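Local coordinates for protein N-deoxyribosyltransferase (Bacillus psychrosaccharolyticus, PDB 6EVS) that probably catalyses the transfer of 2-deoxyribose between nucleobases, exchanging the base of a 2'-deoxynucleoside for another purine or pyrimidine, at residues T32-P36 / N58-H62. Numbering follows the deposited sequence.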
loop_
_atom_site.group_PDB
_atom_site.type_symbol
_atom_site.label_atom_id
_atom_site.label_comp_id
_atom_site.label_asym_id
_atom_site.label_seq_id
_atom_site.Cartn_x
_atom_site.Cartn_y
_atom_site.Cartn_z
ATOM N N THR A 32 -12.915 9.800 -18.891
ATOM C CA THR A 32 -12.531 11.046 -18.237
ATOM C C THR A 32 -11.014 11.038 -18.120
ATOM O O THR A 32 -10.446 10.215 -17.401
ATOM C CB THR A 32 -13.200 11.191 -16.866
ATOM O OG1 THR A 32 -14.620 11.179 -17.028
ATOM C CG2 THR A 32 -12.789 12.508 -16.223
ATOM N N VAL A 33 -10.354 11.932 -18.847
ATOM C CA VAL A 33 -8.907 11.900 -18.984
ATOM C C VAL A 33 -8.311 13.100 -18.269
ATOM O O VAL A 33 -8.660 14.248 -18.577
ATOM C CB VAL A 33 -8.488 11.899 -20.461
ATOM C CG1 VAL A 33 -6.971 11.838 -20.564
ATOM C CG2 VAL A 33 -9.163 10.741 -21.179
ATOM N N PHE A 34 -7.383 12.846 -17.344
ATOM C CA PHE A 34 -6.548 13.914 -16.793
ATOM C C PHE A 34 -5.283 14.015 -17.635
ATOM O O PHE A 34 -4.501 13.059 -17.700
ATOM C CB PHE A 34 -6.180 13.663 -15.329
ATOM C CG PHE A 34 -5.280 14.729 -14.738
ATOM C CD1 PHE A 34 -5.823 15.882 -14.191
ATOM C CD2 PHE A 34 -3.897 14.571 -14.732
ATOM C CE1 PHE A 34 -5.008 16.867 -13.609
ATOM C CE2 PHE A 34 -3.063 15.558 -14.187
ATOM C CZ PHE A 34 -3.627 16.716 -13.613
ATOM N N SER A 35 -5.076 15.173 -18.264
ATOM C CA SER A 35 -3.930 15.365 -19.150
ATOM C C SER A 35 -3.008 16.404 -18.539
ATOM O O SER A 35 -3.389 17.577 -18.450
ATOM C CB SER A 35 -4.371 15.800 -20.548
ATOM O OG SER A 35 -3.237 15.869 -21.422
ATOM N N PRO A 36 -1.821 16.016 -18.073
ATOM C CA PRO A 36 -0.988 16.947 -17.301
ATOM C C PRO A 36 -0.709 18.263 -17.998
ATOM O O PRO A 36 -0.540 19.269 -17.306
ATOM C CB PRO A 36 0.298 16.149 -17.075
ATOM C CG PRO A 36 -0.212 14.692 -16.977
ATOM C CD PRO A 36 -1.297 14.637 -18.036
ATOM N N ASN A 58 -0.640 17.676 -7.510
ATOM C CA ASN A 58 -1.854 17.505 -8.296
ATOM C C ASN A 58 -1.727 16.319 -9.235
ATOM O O ASN A 58 -2.691 15.566 -9.434
ATOM C CB ASN A 58 -2.158 18.779 -9.089
ATOM C CG ASN A 58 -3.563 18.785 -9.656
ATOM O OD1 ASN A 58 -4.502 18.289 -9.020
ATOM N ND2 ASN A 58 -3.721 19.338 -10.852
ATOM N N ASP A 59 -0.542 16.139 -9.822
ATOM C CA ASP A 59 -0.316 15.025 -10.745
ATOM C C ASP A 59 -0.460 13.695 -10.021
ATOM O O ASP A 59 -1.213 12.811 -10.455
ATOM C CB ASP A 59 1.075 15.139 -11.378
ATOM C CG ASP A 59 1.143 16.188 -12.492
ATOM O OD1 ASP A 59 0.111 16.838 -12.778
ATOM O OD2 ASP A 59 2.232 16.352 -13.072
ATOM N N LEU A 60 0.277 13.533 -8.915
ATOM C CA LEU A 60 0.207 12.303 -8.132
ATOM C C LEU A 60 -1.214 12.032 -7.638
ATOM O O LEU A 60 -1.711 10.902 -7.737
ATOM C CB LEU A 60 1.185 12.381 -6.957
ATOM C CG LEU A 60 1.443 11.105 -6.159
ATOM C CD1 LEU A 60 1.860 9.957 -7.089
ATOM C CD2 LEU A 60 2.498 11.355 -5.089
ATOM N N GLU A 61 -1.897 13.056 -7.118
ATOM C CA GLU A 61 -3.281 12.857 -6.699
ATOM C C GLU A 61 -4.147 12.368 -7.861
ATOM O O GLU A 61 -5.049 11.541 -7.663
ATOM C CB GLU A 61 -3.857 14.144 -6.093
ATOM C CG GLU A 61 -5.000 13.885 -5.134
ATOM C CD GLU A 61 -4.558 13.130 -3.887
ATOM O OE1 GLU A 61 -5.410 12.486 -3.254
ATOM O OE2 GLU A 61 -3.356 13.169 -3.541
ATOM N N HIS A 62 -3.870 12.828 -9.094
ATOM C CA HIS A 62 -4.695 12.369 -10.202
ATOM C C HIS A 62 -4.291 10.985 -10.706
ATOM O O HIS A 62 -5.116 10.300 -11.319
ATOM C CB HIS A 62 -4.695 13.396 -11.329
ATOM C CG HIS A 62 -5.677 14.496 -11.098
ATOM N ND1 HIS A 62 -5.372 15.616 -10.353
ATOM C CD2 HIS A 62 -6.980 14.620 -11.447
ATOM C CE1 HIS A 62 -6.428 16.412 -10.310
ATOM N NE2 HIS A 62 -7.421 15.827 -10.953
#
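F34, at the end of strand 32-34, packs on H62 of helix 49-65, which runs roughly antiparallel to the strand: the axes of the short segments make an angle of 148° and pass 10.8 Å apart at their closest. F34 and H62 face each other with CA atoms 7.0 Å apart, and P36, just past the strand, lies abreast of D59. The F34 side chain extends anti to the backbone N (chi1 178°), which carries its ring across the gap between strand and helix. There one face lies on H62 in an offset stack, centroids 3.9 Å apart and planes inclined by 14°. F34 CE1 sits over the middle of the imidazole, while F34 CD1 approaches H62 CD2 to 3.2 Å, a tight fit. H62 CB adds a CH-pi contact, 3.7 Å from the centroid of the phenyl ring and almost on its normal. At the edge of the phenyl ring, D59 OD1 lies in its plane, 3.7 Å from CE2 of F34; the N58 amide, turned nearly perpendicular to the ring, brings ND2 close to CZ. Two bonds fix the rotation of the imidazole: H62 ND1 donates to N58 O one turn earlier (2.8 Å), the acceptor lying in the imidazole plane, and H62 NE2 is hydrogen-bonded to T131 O of a second subunit. N58 O also accepts the backbone N-H of H62, on the opposite face of its carbonyl plane, so two donors grip it. Y5 of strand 3-7 also meets the F34 ring. The stack thus joins consecutive elements of the beta-alpha-beta crossover from edge strand 32-34 through helix 49-65 to strand 68-72, beyond strand 3-7, in a flavodoxin-like (broadly Rossmann-like) parallel alpha/beta fold.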